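PDB 6XZ6: GARP domain-containing protein from Trypanosoma brucei brucei TREU927, which acts as a receptor for the host complement regulator factor H and increases the transmission of trypanosomes to tsetse flies. Local coordinates for residues A[11-16]-A[132-137]; A[20-25]-A[149-154]; A[28-33]-A[99-104]; A[109-114]-A[164-169]. One frame throughout, in Å; residues are numbered along the deposited sequence.

Contact 1 (A[11-16]-A[132-137]); sequences EQTKAL and KQLAKE
L134 lays its CD2 methyl over the near side of helix 4-61, where it overlaps both T13 and K14. The methyl is 3.6 Å from CG of K14 and, on its other flank, 3.7 Å from CG2 of T13. It also comes within 3.7 Å of the backbone N of K14, which places it against the helix surface itself as well as against side chains. CG of L134 stands anti to the backbone N (chi1 162°), and this carries the isobutyl group out across the gap. The K14 chain meets it at about a right angle, using its aliphatic root while the ammonium end leads away toward E11 in a long, weak ion pair. T13 and L134 instead lie alongside each other, their side chains pointing opposite ways. The T13 methyl has a second neighbour, CB of A135, at 4.0 Å.

The two segments run almost exactly parallel, their axes 4° apart and 9.9 Å from each other. This is the broad end of an elongated helical bundle, where the short helix 129-137 lies against the first long helix, and the disulfide C17–C138 joins the residues directly following each segment. T13 divides its two branches by polarity: CG2 faces L134 and A135, while OG1 lies beside the backbone N and hydrogen-bonds to O of E9, one turn earlier in its own helix. A135 is buried further by A122 of helix 67-125, whereas K14 marks the solvent-exposed border. Q12, on another face of helix 4-61, hydrogen-bonds through NE2 to O of E18 in the factor H chain.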
loop_
_atom_site.group_PDB
_atom_site.type_symbol
_atom_site.label_atom_id
_atom_site.label_comp_id
_atom_site.label_asym_id
_atom_site.label_seq_id
_atom_site.Cartn_x
_atom_site.Cartn_y
_atom_site.Cartn_z
ATOM N N GLU A 11 16.704 -10.291 -16.289
ATOM C CA GLU A 11 15.412 -10.785 -15.791
ATOM C C GLU A 11 15.257 -10.422 -14.327
ATOM O O GLU A 11 14.191 -9.939 -13.943
ATOM C CB GLU A 11 15.228 -12.309 -16.028
ATOM C CG GLU A 11 14.612 -12.654 -17.381
ATOM C CD GLU A 11 13.591 -11.676 -17.966
ATOM O OE1 GLU A 11 13.916 -11.012 -18.982
ATOM O OE2 GLU A 11 12.475 -11.561 -17.401
ATOM N N GLN A 12 16.349 -10.582 -13.537
ATOM C CA GLN A 12 16.416 -10.238 -12.101
ATOM C C GLN A 12 16.296 -8.741 -11.854
ATOM O O GLN A 12 15.657 -8.360 -10.887
ATOM C CB GLN A 12 17.727 -10.730 -11.457
ATOM C CG GLN A 12 17.839 -12.238 -11.274
ATOM C CD GLN A 12 19.252 -12.671 -10.980
ATOM O OE1 GLN A 12 20.152 -11.880 -10.630
ATOM N NE2 GLN A 12 19.467 -13.946 -11.123
ATOM N N THR A 13 16.967 -7.903 -12.668
ATOM C CA THR A 13 16.967 -6.440 -12.496
ATOM C C THR A 13 15.562 -5.878 -12.788
ATOM O O THR A 13 15.112 -5.000 -12.070
ATOM C CB THR A 13 18.117 -5.786 -13.297
ATOM O OG1 THR A 13 19.335 -6.389 -12.886
ATOM C CG2 THR A 13 18.227 -4.280 -13.062
ATOM N N LYS A 14 14.864 -6.445 -13.805
ATOM C CA LYS A 14 13.503 -6.113 -14.198
ATOM C C LYS A 14 12.533 -6.422 -13.050
ATOM O O LYS A 14 11.668 -5.609 -12.774
ATOM C CB LYS A 14 13.114 -6.916 -15.450
ATOM C CG LYS A 14 13.494 -6.275 -16.786
ATOM C CD LYS A 14 13.278 -7.242 -17.910
ATOM C CE LYS A 14 13.305 -6.607 -19.277
ATOM N NZ LYS A 14 13.051 -7.612 -20.362
ATOM N N ALA A 15 12.690 -7.581 -12.366
ATOM C CA ALA A 15 11.865 -8.013 -11.226
ATOM C C ALA A 15 12.011 -7.087 -10.033
ATOM O O ALA A 15 11.011 -6.774 -9.409
ATOM C CB ALA A 15 12.216 -9.420 -10.834
ATOM N N LEU A 16 13.236 -6.618 -9.731
ATOM C CA LEU A 16 13.543 -5.632 -8.676
ATOM C C LEU A 16 12.870 -4.293 -8.987
ATOM O O LEU A 16 12.300 -3.664 -8.113
ATOM C CB LEU A 16 15.077 -5.413 -8.556
ATOM C CG LEU A 16 15.945 -6.556 -7.983
ATOM C CD1 LEU A 16 17.376 -6.149 -7.950
ATOM C CD2 LEU A 16 15.539 -6.905 -6.570
ATOM N N LYS A 132 22.529 -1.717 -16.498
ATOM C CA LYS A 132 22.862 -0.443 -15.827
ATOM C C LYS A 132 21.863 0.627 -16.248
ATOM O O LYS A 132 21.488 1.458 -15.410
ATOM C CB LYS A 132 24.262 0.058 -16.204
ATOM C CG LYS A 132 25.406 -0.580 -15.480
ATOM C CD LYS A 132 26.702 0.096 -15.927
ATOM C CE LYS A 132 27.926 -0.641 -15.424
ATOM N NZ LYS A 132 29.099 -0.418 -16.314
ATOM N N GLN A 133 21.426 0.597 -17.548
ATOM C CA GLN A 133 20.470 1.582 -18.068
ATOM C C GLN A 133 19.076 1.391 -17.503
ATOM O O GLN A 133 18.425 2.385 -17.176
ATOM C CB GLN A 133 20.428 1.578 -19.588
ATOM C CG GLN A 133 19.572 2.681 -20.158
ATOM C CD GLN A 133 19.210 2.400 -21.563
ATOM O OE1 GLN A 133 18.381 1.541 -21.864
ATOM N NE2 GLN A 133 19.842 3.113 -22.444
ATOM N N LEU A 134 18.621 0.121 -17.386
ATOM C CA LEU A 134 17.305 -0.222 -16.839
ATOM C C LEU A 134 17.195 0.212 -15.375
ATOM O O LEU A 134 16.207 0.848 -15.014
ATOM C CB LEU A 134 16.997 -1.720 -17.026
ATOM C CG LEU A 134 15.883 -2.292 -16.151
ATOM C CD1 LEU A 134 14.519 -1.959 -16.685
ATOM C CD2 LEU A 134 16.019 -3.771 -16.007
ATOM N N ALA A 135 18.231 -0.100 -14.552
ATOM C CA ALA A 135 18.308 0.250 -13.134
ATOM C C ALA A 135 18.440 1.779 -12.902
ATOM O O ALA A 135 17.903 2.279 -11.910
ATOM C CB ALA A 135 19.451 -0.485 -12.483
ATOM N N LYS A 136 19.144 2.515 -13.804
ATOM C CA LYS A 136 19.290 3.973 -13.695
ATOM C C LYS A 136 17.959 4.681 -13.975
ATOM O O LYS A 136 17.654 5.672 -13.303
ATOM C CB LYS A 136 20.365 4.517 -14.641
ATOM C CG LYS A 136 21.708 4.798 -13.963
ATOM C CD LYS A 136 22.794 5.174 -14.989
ATOM C CE LYS A 136 24.114 4.461 -14.757
ATOM N NZ LYS A 136 24.773 4.088 -16.042
ATOM N N GLU A 137 17.160 4.163 -14.944
ATOM C CA GLU A 137 15.846 4.674 -15.336
ATOM C C GLU A 137 14.798 4.426 -14.253
ATOM O O GLU A 137 13.801 5.137 -14.169
ATOM C CB GLU A 137 15.386 3.976 -16.617
ATOM C CG GLU A 137 15.834 4.629 -17.916
ATOM C CD GLU A 137 15.776 3.726 -19.143
ATOM O OE1 GLU A 137 14.932 2.800 -19.193
ATOM O OE2 GLU A 137 16.588 3.952 -20.069
#

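Contact 2 (A[20-25]-A[149-154]); sequences AKQLRK and EALTRA
Q22 reaches straight across to helix 149-154 and carries nearly all of the contact through its terminal amide. CG is anti to the carbonyl carbon, and beyond it the chain is fully extended (chi2 177°), so the amide is delivered to the backbone of the facing helix and each of its ends finds a partner. NE2 donates to O of A150 at 3.0 Å with an N-H...O angle of 156°. The donor stands above the carbonyl plane, not on a lone pair, and the helical bond from N of A154 reaches the same A150 O from the opposite face. Two donors thus grip one backbone oxygen.

At the other end of the amide, OE1 of Q22 accepts a bond of 2.8 Å from a water, which also donates to O of L151 at 2.7 Å. Direct and water-mediated bonds together restrain the rotation of the amide and give both its N and its O a polar partner inside a buried interface. Apolar groups close round it. CD1 of L151 lies 3.6 Å from OE1 of Q22, and CB of A154 is equally close to that oxygen, while CB of A150 approaches NE2. L151 turns CG anti to its backbone N, which swings its branched end toward Q22.

Beyond the pair, L151 also packs on A177 of helix 165-208. With axes 10.7 Å apart and N-to-C directions 146° apart, the helices cross in a broadly antiparallel sense, as in the broad end of this all-helical bundle, where small alanines let a side-chain amide reach a main-chain carbonyl already engaged in its own helix.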
loop_
_atom_site.group_PDB
_atom_site.type_symbol
_atom_site.label_atom_id
_atom_site.label_comp_id
_atom_site.label_asym_id
_atom_site.label_seq_id
_atom_site.Cartn_x
_atom_site.Cartn_y
_atom_site.Cartn_z
ATOM N N ALA A 20 9.988 -2.456 -6.850
ATOM C CA ALA A 20 10.332 -1.113 -6.330
ATOM C C ALA A 20 9.302 -0.048 -6.696
ATOM O O ALA A 20 8.968 0.795 -5.857
ATOM C CB ALA A 20 11.701 -0.689 -6.826
ATOM N N LYS A 21 8.807 -0.094 -7.955
ATOM C CA LYS A 21 7.800 0.801 -8.534
ATOM C C LYS A 21 6.455 0.680 -7.809
ATOM O O LYS A 21 5.786 1.687 -7.600
ATOM C CB LYS A 21 7.632 0.503 -10.020
ATOM C CG LYS A 21 8.694 1.117 -10.923
ATOM C CD LYS A 21 8.495 0.662 -12.379
ATOM C CE LYS A 21 7.310 1.293 -13.060
ATOM N NZ LYS A 21 7.300 1.064 -14.530
ATOM N N GLN A 22 6.077 -0.538 -7.398
ATOM C CA GLN A 22 4.845 -0.820 -6.633
ATOM C C GLN A 22 4.954 -0.302 -5.203
ATOM O O GLN A 22 3.977 0.220 -4.667
ATOM C CB GLN A 22 4.584 -2.323 -6.576
ATOM C CG GLN A 22 4.211 -2.909 -7.915
ATOM C CD GLN A 22 4.035 -4.396 -7.840
ATOM O OE1 GLN A 22 4.475 -5.085 -6.898
ATOM N NE2 GLN A 22 3.374 -4.918 -8.834
ATOM N N LEU A 23 6.132 -0.470 -4.575
ATOM C CA LEU A 23 6.393 -0.018 -3.203
ATOM C C LEU A 23 6.422 1.507 -3.074
ATOM O O LEU A 23 6.036 2.033 -2.046
ATOM C CB LEU A 23 7.670 -0.684 -2.614
ATOM C CG LEU A 23 7.641 -2.253 -2.531
ATOM C CD1 LEU A 23 8.943 -2.790 -2.130
ATOM C CD2 LEU A 23 6.608 -2.747 -1.559
ATOM N N ARG A 24 6.795 2.226 -4.120
ATOM C CA ARG A 24 6.778 3.691 -4.098
ATOM C C ARG A 24 5.359 4.236 -4.315
ATOM O O ARG A 24 5.047 5.308 -3.809
ATOM C CB ARG A 24 7.749 4.244 -5.136
ATOM C CG ARG A 24 9.175 3.823 -4.860
ATOM C CD ARG A 24 10.015 4.040 -6.079
ATOM N NE ARG A 24 11.402 3.609 -5.895
ATOM C CZ ARG A 24 12.247 3.363 -6.890
ATOM N NH1 ARG A 24 11.852 3.469 -8.156
ATOM N NH2 ARG A 24 13.481 2.978 -6.632
ATOM N N LYS A 25 4.499 3.486 -5.042
ATOM C CA LYS A 25 3.098 3.820 -5.306
ATOM C C LYS A 25 2.207 3.573 -4.118
ATOM O O LYS A 25 1.334 4.399 -3.887
ATOM C CB LYS A 25 2.551 3.095 -6.558
ATOM C CG LYS A 25 1.131 3.479 -7.013
ATOM C CD LYS A 25 0.981 4.983 -7.289
ATOM C CE LYS A 25 -0.276 5.333 -8.017
ATOM N NZ LYS A 25 -0.623 6.765 -7.821
ATOM N N GLU A 149 -3.448 -8.407 -7.014
ATOM C CA GLU A 149 -2.950 -9.396 -7.979
ATOM C C GLU A 149 -1.591 -8.999 -8.561
ATOM O O GLU A 149 -0.768 -9.884 -8.812
ATOM C CB GLU A 149 -3.962 -9.638 -9.128
ATOM C CG GLU A 149 -5.438 -9.672 -8.715
ATOM C CD GLU A 149 -6.163 -8.330 -8.655
ATOM O OE1 GLU A 149 -6.303 -7.682 -9.721
ATOM O OE2 GLU A 149 -6.592 -7.927 -7.546
ATOM N N ALA A 150 -1.361 -7.689 -8.806
ATOM C CA ALA A 150 -0.086 -7.183 -9.338
ATOM C C ALA A 150 0.996 -7.309 -8.281
ATOM O O ALA A 150 2.130 -7.646 -8.607
ATOM C CB ALA A 150 -0.218 -5.730 -9.765
ATOM N N LEU A 151 0.646 -7.052 -7.017
ATOM C CA LEU A 151 1.556 -7.172 -5.891
ATOM C C LEU A 151 2.075 -8.613 -5.742
ATOM O O LEU A 151 3.285 -8.781 -5.642
ATOM C CB LEU A 151 0.851 -6.686 -4.611
ATOM C CG LEU A 151 1.681 -6.157 -3.455
ATOM C CD1 LEU A 151 2.598 -5.016 -3.874
ATOM C CD2 LEU A 151 0.775 -5.641 -2.399
ATOM N N THR A 152 1.198 -9.650 -5.778
ATOM C CA THR A 152 1.585 -11.067 -5.624
ATOM C C THR A 152 2.312 -11.605 -6.852
ATOM O O THR A 152 3.227 -12.421 -6.709
ATOM C CB THR A 152 0.391 -11.976 -5.238
ATOM O OG1 THR A 152 -0.623 -11.910 -6.243
ATOM C CG2 THR A 152 -0.213 -11.631 -3.912
ATOM N N ARG A 153 1.896 -11.182 -8.060
ATOM C CA ARG A 153 2.519 -11.614 -9.320
ATOM C C ARG A 153 3.998 -11.219 -9.347
ATOM O O ARG A 153 4.863 -12.069 -9.588
ATOM C CB ARG A 153 1.779 -11.014 -10.506
ATOM C CG ARG A 153 1.962 -11.774 -11.807
ATOM C CD ARG A 153 1.606 -10.956 -13.032
ATOM N NE ARG A 153 2.208 -9.630 -12.955
ATOM C CZ ARG A 153 1.516 -8.503 -12.972
ATOM N NH1 ARG A 153 0.198 -8.529 -13.132
ATOM N NH2 ARG A 153 2.135 -7.338 -12.840
ATOM N N ALA A 154 4.288 -9.959 -9.016
ATOM C CA ALA A 154 5.634 -9.431 -8.961
ATOM C C ALA A 154 6.455 -10.100 -7.827
ATOM O O ALA A 154 7.673 -10.282 -7.980
ATOM C CB ALA A 154 5.579 -7.924 -8.785
HETATM O O HOH W 1 5.470 -7.228 -5.425
#

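Contact 3 (A[28-33]-A[99-104]); sequences LLTEER and RFARAL
T30 packs against A101 and L104 where the first two long helices, 4-61 and 67-125, run side by side in opposite directions as a helical hairpin of the elongated bundle. The tight part is small. CA of T30 and CA of A101 are only 5.2 Å apart, an approach that the short side chains on both helices permit, with CB of T30 at 3.9 Å from CB of A101. CG2 of T30, anti to the carbonyl carbon, extends the apolar patch to L104, meeting its CB at 3.9 Å.

The hydroxyl takes the remaining branch, between backbone N and carbonyl carbon (chi1 64°). There OG1 shares one proton between OD1 of D105 on the partner helix, its main partner, and O of P27 within its own, so the buried oxygen is satisfied beside the methyl packing.

Away from this seam the helices turn charge outward: the CB atoms of E31 and R102 point away from the facing segment, and both residues are exposed, as are E32 and R99. L29 and F100 are buried instead against helix 165-208, on L181 and on K180 and E183 respectively. At the seam itself, CD1 of L104 reaches to 4.0 Å from CG2 of T30.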
loop_
_atom_site.group_PDB
_atom_site.type_symbol
_atom_site.label_atom_id
_atom_site.label_comp_id
_atom_site.label_asym_id
_atom_site.label_seq_id
_atom_site.Cartn_x
_atom_site.Cartn_y
_atom_site.Cartn_z
ATOM N N LEU A 28 1.219 6.533 -1.694
ATOM C CA LEU A 28 0.474 7.548 -2.429
ATOM C C LEU A 28 -0.985 7.083 -2.568
ATOM O O LEU A 28 -1.907 7.850 -2.358
ATOM C CB LEU A 28 1.119 7.785 -3.804
ATOM C CG LEU A 28 2.660 7.830 -3.902
ATOM C CD1 LEU A 28 3.101 7.880 -5.365
ATOM C CD2 LEU A 28 3.230 9.000 -3.151
ATOM N N LEU A 29 -1.179 5.812 -2.854
ATOM C CA LEU A 29 -2.456 5.118 -2.963
ATOM C C LEU A 29 -3.183 5.097 -1.596
ATOM O O LEU A 29 -4.339 5.491 -1.545
ATOM C CB LEU A 29 -2.127 3.698 -3.424
ATOM C CG LEU A 29 -3.226 2.804 -3.889
ATOM C CD1 LEU A 29 -2.696 1.852 -4.950
ATOM C CD2 LEU A 29 -3.789 2.011 -2.721
ATOM N N THR A 30 -2.516 4.676 -0.498
ATOM C CA THR A 30 -3.117 4.632 0.843
ATOM C C THR A 30 -3.587 6.004 1.279
ATOM O O THR A 30 -4.602 6.083 1.945
ATOM C CB THR A 30 -2.183 4.023 1.913
ATOM O OG1 THR A 30 -1.027 4.847 2.068
ATOM C CG2 THR A 30 -1.792 2.587 1.632
ATOM N N GLU A 31 -2.858 7.076 0.919
ATOM C CA GLU A 31 -3.203 8.464 1.249
ATOM C C GLU A 31 -4.469 8.919 0.525
ATOM O O GLU A 31 -5.277 9.634 1.112
ATOM C CB GLU A 31 -2.047 9.383 0.897
ATOM C CG GLU A 31 -2.047 10.705 1.626
ATOM C CD GLU A 31 -0.885 11.586 1.215
ATOM O OE1 GLU A 31 0.066 11.722 2.017
ATOM O OE2 GLU A 31 -0.915 12.122 0.083
ATOM N N GLU A 32 -4.650 8.505 -0.753
ATOM C CA GLU A 32 -5.841 8.837 -1.542
ATOM C C GLU A 32 -7.070 8.189 -0.899
ATOM O O GLU A 32 -8.105 8.841 -0.764
ATOM C CB GLU A 32 -5.656 8.408 -2.997
ATOM C CG GLU A 32 -4.550 9.187 -3.694
ATOM C CD GLU A 32 -4.518 9.142 -5.208
ATOM O OE1 GLU A 32 -3.773 8.302 -5.771
ATOM O OE2 GLU A 32 -5.210 9.981 -5.829
ATOM N N ARG A 33 -6.926 6.921 -0.449
ATOM C CA ARG A 33 -7.961 6.142 0.226
ATOM C C ARG A 33 -8.327 6.729 1.584
ATOM O O ARG A 33 -9.512 6.831 1.895
ATOM C CB ARG A 33 -7.533 4.677 0.348
ATOM C CG ARG A 33 -7.322 3.972 -1.014
ATOM C CD ARG A 33 -8.564 3.932 -1.878
ATOM N NE ARG A 33 -8.193 4.018 -3.290
ATOM C CZ ARG A 33 -9.051 3.952 -4.310
ATOM N NH1 ARG A 33 -8.612 4.031 -5.560
ATOM N NH2 ARG A 33 -10.353 3.772 -4.089
ATOM N N ARG A 99 -6.402 1.761 9.488
ATOM C CA ARG A 99 -5.761 0.557 9.977
ATOM C C ARG A 99 -5.042 -0.247 8.876
ATOM O O ARG A 99 -3.922 -0.697 9.110
ATOM C CB ARG A 99 -6.809 -0.284 10.695
ATOM C CG ARG A 99 -6.277 -1.548 11.276
ATOM C CD ARG A 99 -7.441 -2.420 11.621
ATOM N NE ARG A 99 -7.156 -3.794 11.235
ATOM C CZ ARG A 99 -8.082 -4.679 10.902
ATOM N NH1 ARG A 99 -9.363 -4.347 10.925
ATOM N NH2 ARG A 99 -7.735 -5.908 10.554
ATOM N N PHE A 100 -5.677 -0.455 7.710
ATOM C CA PHE A 100 -5.073 -1.168 6.589
ATOM C C PHE A 100 -4.005 -0.359 5.886
ATOM O O PHE A 100 -3.029 -0.935 5.416
ATOM C CB PHE A 100 -6.133 -1.671 5.611
ATOM C CG PHE A 100 -7.019 -2.720 6.248
ATOM C CD1 PHE A 100 -6.479 -3.901 6.749
ATOM C CD2 PHE A 100 -8.391 -2.510 6.375
ATOM C CE1 PHE A 100 -7.289 -4.848 7.368
ATOM C CE2 PHE A 100 -9.205 -3.466 6.987
ATOM C CZ PHE A 100 -8.649 -4.633 7.468
ATOM N N ALA A 101 -4.184 0.978 5.830
ATOM C CA ALA A 101 -3.245 1.966 5.296
ATOM C C ALA A 101 -1.980 1.926 6.159
ATOM O O ALA A 101 -0.890 1.853 5.615
ATOM C CB ALA A 101 -3.865 3.348 5.333
ATOM N N ARG A 102 -2.120 1.857 7.490
ATOM C CA ARG A 102 -0.996 1.755 8.419
ATOM C C ARG A 102 -0.184 0.483 8.181
ATOM O O ARG A 102 1.043 0.527 8.207
ATOM C CB ARG A 102 -1.489 1.796 9.867
ATOM C CG ARG A 102 -0.392 2.165 10.857
ATOM C CD ARG A 102 -0.856 2.397 12.270
ATOM N NE ARG A 102 -1.640 1.303 12.835
ATOM C CZ ARG A 102 -2.952 1.351 13.026
ATOM N NH1 ARG A 102 -3.648 2.424 12.652
ATOM N NH2 ARG A 102 -3.581 0.328 13.593
ATOM N N ALA A 103 -0.872 -0.643 7.973
ATOM C CA ALA A 103 -0.293 -1.962 7.741
ATOM C C ALA A 103 0.537 -1.955 6.467
ATOM O O ALA A 103 1.664 -2.446 6.451
ATOM C CB ALA A 103 -1.414 -2.978 7.625
ATOM N N LEU A 104 -0.023 -1.353 5.407
ATOM C CA LEU A 104 0.604 -1.238 4.095
ATOM C C LEU A 104 1.767 -0.265 4.101
ATOM O O LEU A 104 2.730 -0.450 3.364
ATOM C CB LEU A 104 -0.437 -0.834 3.064
ATOM C CG LEU A 104 -1.396 -1.940 2.613
ATOM C CD1 LEU A 104 -2.578 -1.332 1.896
ATOM C CD2 LEU A 104 -0.683 -2.977 1.741
#

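Contact 4 (A[109-114]-A[164-169]); sequences SEYESV and QDFAEE
Y111 places CG anti to its carbonyl carbon (chi1 -66°), while F166 and E169 both turn CG anti to the backbone N (chi1 175° for F166), and these choices gather two rings and a carboxylate between backbones that stay far apart. CA of Y111 and CA of F166 are 10.2 Å from each other, so long side chains span the gap. CZ of F166 meets CD1 of Y111 at 3.5 Å, and CE2 of F166 lies in the plane of the tyrosine ring, at its edge. With planes at 59° and centroids 5.5 Å apart, the pair is oblique. V114 and F166 point toward one another, CG1 of V114 3.5 Å from CZ of F166.

At the far end of its ring, Y111 donates from OH to OE1 of E169, 3.0 Å away, arriving from above the carboxylate plane. The other oxygen, OE2, forms a salt bridge with K33 of the factor H chain, whose V14 packs on F166 and whose C32 packs on V114. Within the receptor, Y170 meets the Y111 ring edge-to-face.

OE2 of E110 lies 4.5 Å from OE1 of E169, so two probably negative groups sit close together. The phenol bond and the ligand lysine would probably offset that cost, consistent with Y111 acting as a second-shell residue that positions E169 for binding factor H.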
loop_
_atom_site.group_PDB
_atom_site.type_symbol
_atom_site.label_atom_id
_atom_site.label_comp_id
_atom_site.label_asym_id
_atom_site.label_seq_id
_atom_site.Cartn_x
_atom_site.Cartn_y
_atom_site.Cartn_z
ATOM N N SER A 109 7.626 0.556 4.063
ATOM C CA SER A 109 8.761 1.027 4.848
ATOM C C SER A 109 9.828 -0.055 5.025
ATOM O O SER A 109 11.010 0.236 4.916
ATOM C CB SER A 109 8.292 1.564 6.194
ATOM O OG SER A 109 9.368 1.547 7.112
ATOM N N GLU A 110 9.408 -1.294 5.245
ATOM C CA GLU A 110 10.280 -2.454 5.447
ATOM C C GLU A 110 11.132 -2.791 4.235
ATOM O O GLU A 110 12.270 -3.252 4.413
ATOM C CB GLU A 110 9.431 -3.687 5.803
ATOM C CG GLU A 110 10.169 -4.752 6.601
ATOM C CD GLU A 110 9.460 -6.091 6.725
ATOM O OE1 GLU A 110 8.228 -6.151 6.499
ATOM O OE2 GLU A 110 10.146 -7.097 7.018
ATOM N N TYR A 111 10.580 -2.597 3.010
ATOM C CA TYR A 111 11.246 -3.012 1.773
ATOM C C TYR A 111 11.661 -1.943 0.769
ATOM O O TYR A 111 12.533 -2.250 -0.037
ATOM C CB TYR A 111 10.362 -4.034 1.040
ATOM C CG TYR A 111 10.215 -5.336 1.788
ATOM C CD1 TYR A 111 11.232 -6.287 1.777
ATOM C CD2 TYR A 111 9.072 -5.613 2.526
ATOM C CE1 TYR A 111 11.108 -7.491 2.465
ATOM C CE2 TYR A 111 8.956 -6.793 3.257
ATOM C CZ TYR A 111 9.981 -7.730 3.222
ATOM O OH TYR A 111 9.879 -8.917 3.897
ATOM N N GLU A 112 11.044 -0.745 0.746
ATOM C CA GLU A 112 11.364 0.214 -0.324
ATOM C C GLU A 112 12.859 0.576 -0.424
ATOM O O GLU A 112 13.386 0.567 -1.537
ATOM C CB GLU A 112 10.494 1.475 -0.273
ATOM C CG GLU A 112 10.473 2.272 -1.574
ATOM C CD GLU A 112 11.628 3.222 -1.821
ATOM O OE1 GLU A 112 11.893 3.538 -3.002
ATOM O OE2 GLU A 112 12.274 3.648 -0.837
ATOM N N SER A 113 13.529 0.878 0.699
ATOM C CA SER A 113 14.946 1.260 0.717
ATOM C C SER A 113 15.890 0.115 0.286
ATOM O O SER A 113 16.996 0.361 -0.238
ATOM C CB SER A 113 15.336 1.751 2.104
ATOM O OG SER A 113 14.917 0.788 3.058
ATOM N N VAL A 114 15.449 -1.130 0.533
ATOM C CA VAL A 114 16.197 -2.328 0.180
ATOM C C VAL A 114 16.183 -2.480 -1.351
ATOM O O VAL A 114 17.254 -2.510 -1.950
ATOM C CB VAL A 114 15.704 -3.599 0.958
ATOM C CG1 VAL A 114 16.382 -4.880 0.448
ATOM C CG2 VAL A 114 15.924 -3.433 2.466
ATOM N N GLN A 164 17.525 -16.702 -2.769
ATOM C CA GLN A 164 17.797 -16.118 -1.466
ATOM C C GLN A 164 16.541 -16.080 -0.639
ATOM O O GLN A 164 15.461 -15.841 -1.184
ATOM C CB GLN A 164 18.352 -14.706 -1.616
ATOM C CG GLN A 164 19.799 -14.669 -2.023
ATOM C CD GLN A 164 20.209 -13.256 -2.228
ATOM O OE1 GLN A 164 20.700 -12.619 -1.292
ATOM N NE2 GLN A 164 20.003 -12.734 -3.451
ATOM N N ASP A 165 16.689 -16.333 0.684
ATOM C CA ASP A 165 15.594 -16.350 1.648
ATOM C C ASP A 165 14.809 -15.040 1.636
ATOM O O ASP A 165 13.599 -15.059 1.816
ATOM C CB ASP A 165 16.136 -16.649 3.056
ATOM C CG ASP A 165 16.209 -18.128 3.440
ATOM O OD1 ASP A 165 15.695 -18.976 2.658
ATOM O OD2 ASP A 165 16.767 -18.440 4.547
ATOM N N PHE A 166 15.488 -13.911 1.409
ATOM C CA PHE A 166 14.876 -12.587 1.360
ATOM C C PHE A 166 13.692 -12.491 0.401
ATOM O O PHE A 166 12.673 -11.892 0.741
ATOM C CB PHE A 166 15.930 -11.527 1.016
ATOM C CG PHE A 166 15.345 -10.145 0.824
ATOM C CD1 PHE A 166 15.044 -9.669 -0.449
ATOM C CD2 PHE A 166 15.062 -9.333 1.920
ATOM C CE1 PHE A 166 14.499 -8.395 -0.628
ATOM C CE2 PHE A 166 14.510 -8.064 1.740
ATOM C CZ PHE A 166 14.222 -7.609 0.464
ATOM N N ALA A 167 13.858 -13.038 -0.813
ATOM C CA ALA A 167 12.847 -13.078 -1.869
ATOM C C ALA A 167 11.649 -13.929 -1.451
ATOM O O ALA A 167 10.523 -13.574 -1.773
ATOM C CB ALA A 167 13.467 -13.612 -3.135
ATOM N N GLU A 168 11.872 -15.006 -0.692
ATOM C CA GLU A 168 10.814 -15.869 -0.148
ATOM C C GLU A 168 10.072 -15.146 0.971
ATOM O O GLU A 168 8.844 -15.178 0.995
ATOM C CB GLU A 168 11.387 -17.223 0.342
ATOM C CG GLU A 168 10.366 -18.171 0.945
ATOM C CD GLU A 168 9.266 -18.726 0.059
ATOM O OE1 GLU A 168 9.465 -18.801 -1.171
ATOM O OE2 GLU A 168 8.208 -19.114 0.603
ATOM N N GLU A 169 10.806 -14.453 1.873
ATOM C CA GLU A 169 10.196 -13.670 2.949
ATOM C C GLU A 169 9.450 -12.464 2.358
ATOM O O GLU A 169 8.374 -12.154 2.840
ATOM C CB GLU A 169 11.224 -13.310 4.015
ATOM C CG GLU A 169 10.750 -12.383 5.122
ATOM C CD GLU A 169 11.867 -11.472 5.597
ATOM O OE1 GLU A 169 12.228 -10.515 4.866
ATOM O OE2 GLU A 169 12.412 -11.746 6.690
#

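Overall arrangement
Contacts 2, 3 and 4 are buried and contact 1 only partly so, its centre about 29 Å from that of the chain against about 6 Å for contact 3. Helix 4-61 supplies one side of contacts 1, 2 and 3, while helix 67-125 serves contacts 3 and 4. The chemistry follows position: methyl packing near the middle of the bundle in contact 3 and at the border in contact 1, amide and water bonding in contact 2, and aromatic and acidic groups beside factor H in contact 4. Contacts 2 and 4 are joined directly, NE of R24 lying 2.9 Å from OE1 of E112 in a salt bridge, and L23 packing on Y111.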